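Local coordinates for protein adhesin competence repressor (Streptococcus pyogenes serotype M3, PDB 5JLU) that senses zinc and binds DNA as a MarR-family transcription regulator, at residues 81-86 and 101-106. Sequence-based numbering, arbitrary orientation.
Sequences QDMLAG and TELAKP
The carbonyl oxygen of Asp82 accepts a hydrogen bond from the Thr101 hydroxyl, Asp82 O to Thr101 OG1 2.7 Å. The contact sits at the base of the beta-hairpin, or wing, of the winged helix-turn-helix fold. It joins the turn after helix 68-80 to the turn that leads into helix 105-127. Asp82, with positive phi, is the C-prime residue of the Schellman motif that ends helix 68-80. Thr101 OG1 lies between its own backbone N and carbonyl carbon (chi1 63°), which aims the hydroxyl at this turn. The donor is tilted 30° from the carbonyl plane. The next carbonyl takes a backbone bond, Thr101 N to Met83 O 3.1 Å. One residue thus grips two successive carbonyls. Its methyl, beside its own backbone N, rests on the first residue of the strand, Thr101 CG2 to Leu84 C 3.7 Å. The buried Met83 side chain runs past Ala104, Met83 CG to Ala104 CB 3.7 Å, and on to Val37, Leu39 and Leu47. The helix 105-127 carries His111 and His115, two zinc ligands. At the outer edge, Leu103 CD2 lies 4.0 Å from Asp82 CB.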
loop_
_atom_site.group_PDB
_atom_site.type_symbol
_atom_site.label_atom_id
_atom_site.label_comp_id
_atom_site.label_asym_id
_atom_site.label_seq_id
_atom_site.Cartn_x
_atom_site.Cartn_y
_atom_site.Cartn_z
ATOM N N GLN A 81 -22.092 -8.264 -1.491
ATOM C CA GLN A 81 -21.928 -8.084 -2.950
ATOM C C GLN A 81 -22.037 -9.355 -3.760
ATOM O O GLN A 81 -21.611 -9.386 -4.919
ATOM C CB GLN A 81 -20.600 -7.387 -3.221
ATOM C CG GLN A 81 -20.522 -6.035 -2.476
ATOM C CD GLN A 81 -19.142 -5.362 -2.689
ATOM O OE1 GLN A 81 -18.878 -4.797 -3.748
ATOM N NE2 GLN A 81 -18.272 -5.439 -1.704
ATOM N N ASP A 82 -22.586 -10.412 -3.154
ATOM C CA ASP A 82 -22.799 -11.675 -3.843
ATOM C C ASP A 82 -21.489 -12.284 -4.363
ATOM O O ASP A 82 -21.454 -12.920 -5.430
ATOM C CB ASP A 82 -23.781 -11.453 -5.000
ATOM C CG ASP A 82 -25.162 -11.011 -4.521
ATOM O OD1 ASP A 82 -25.721 -11.612 -3.562
ATOM O OD2 ASP A 82 -25.695 -10.046 -5.100
ATOM N N MET A 83 -20.417 -12.113 -3.598
ATOM C CA MET A 83 -19.090 -12.582 -4.025
ATOM C C MET A 83 -18.721 -13.922 -3.385
ATOM O O MET A 83 -17.972 -14.688 -3.944
ATOM C CB MET A 83 -18.073 -11.476 -3.681
ATOM C CG MET A 83 -17.135 -11.142 -4.797
ATOM S SD MET A 83 -17.965 -10.516 -6.247
ATOM C CE MET A 83 -17.438 -8.827 -6.113
ATOM N N LEU A 84 -19.233 -14.185 -2.193
ATOM C CA LEU A 84 -18.913 -15.388 -1.386
ATOM C C LEU A 84 -20.167 -15.955 -0.837
ATOM O O LEU A 84 -21.093 -15.223 -0.582
ATOM C CB LEU A 84 -18.078 -15.048 -0.094
ATOM C CG LEU A 84 -16.629 -14.625 -0.246
ATOM C CD1 LEU A 84 -15.867 -14.379 1.020
ATOM C CD2 LEU A 84 -15.908 -15.635 -1.100
ATOM N N ALA A 85 -20.135 -17.246 -0.557
ATOM C CA ALA A 85 -21.188 -17.910 0.160
ATOM C C ALA A 85 -20.524 -18.809 1.189
ATOM O O ALA A 85 -19.463 -19.393 0.950
ATOM C CB ALA A 85 -22.046 -18.736 -0.790
ATOM N N GLY A 86 -21.129 -18.817 2.364
ATOM C CA GLY A 86 -20.676 -19.567 3.501
ATOM C C GLY A 86 -21.516 -20.834 3.603
ATOM O O GLY A 86 -22.717 -20.817 3.320
ATOM N N THR A 101 -18.663 -17.397 -5.220
ATOM C CA THR A 101 -19.811 -17.588 -6.058
ATOM C C THR A 101 -19.312 -17.438 -7.493
ATOM O O THR A 101 -18.218 -16.930 -7.719
ATOM C CB THR A 101 -20.830 -16.522 -5.830
ATOM O OG1 THR A 101 -20.260 -15.242 -6.191
ATOM C CG2 THR A 101 -21.326 -16.549 -4.346
ATOM N N GLU A 102 -20.134 -17.856 -8.447
ATOM C CA GLU A 102 -19.810 -17.788 -9.878
ATOM C C GLU A 102 -19.393 -16.428 -10.314
ATOM O O GLU A 102 -18.445 -16.280 -11.085
ATOM C CB GLU A 102 -21.014 -18.221 -10.773
ATOM C CG GLU A 102 -20.557 -19.062 -11.963
ATOM C CD GLU A 102 -19.661 -20.233 -11.547
ATOM O OE1 GLU A 102 -19.948 -20.890 -10.503
ATOM O OE2 GLU A 102 -18.649 -20.479 -12.248
ATOM N N LEU A 103 -20.150 -15.440 -9.853
ATOM C CA LEU A 103 -19.862 -14.027 -10.128
ATOM C C LEU A 103 -18.441 -13.530 -9.676
ATOM O O LEU A 103 -17.900 -12.532 -10.217
ATOM C CB LEU A 103 -20.936 -13.196 -9.418
ATOM C CG LEU A 103 -20.875 -11.677 -9.463
ATOM C CD1 LEU A 103 -21.258 -11.231 -10.864
ATOM C CD2 LEU A 103 -21.789 -11.044 -8.414
ATOM N N ALA A 104 -17.872 -14.171 -8.654
ATOM C CA ALA A 104 -16.541 -13.736 -8.095
ATOM C C ALA A 104 -15.389 -14.265 -8.913
ATOM O O ALA A 104 -14.325 -13.681 -8.920
ATOM C CB ALA A 104 -16.397 -14.234 -6.692
ATOM N N LYS A 105 -15.605 -15.398 -9.573
ATOM C CA LYS A 105 -14.519 -16.146 -10.215
ATOM C C LYS A 105 -13.748 -15.382 -11.271
ATOM O O LYS A 105 -12.535 -15.389 -11.214
ATOM C CB LYS A 105 -15.009 -17.495 -10.753
ATOM C CG LYS A 105 -15.232 -18.484 -9.620
ATOM C CD LYS A 105 -15.914 -19.784 -10.024
ATOM C CE LYS A 105 -16.515 -20.465 -8.800
ATOM N NZ LYS A 105 -16.297 -21.938 -8.775
ATOM N N PRO A 106 -14.441 -14.694 -12.201
ATOM C CA PRO A 106 -13.708 -13.810 -13.117
ATOM C C PRO A 106 -12.988 -12.680 -12.418
ATOM O O PRO A 106 -11.960 -12.273 -12.891
ATOM C CB PRO A 106 -14.808 -13.202 -14.020
ATOM C CG PRO A 106 -16.127 -13.765 -13.533
ATOM C CD PRO A 106 -15.799 -14.976 -12.700
#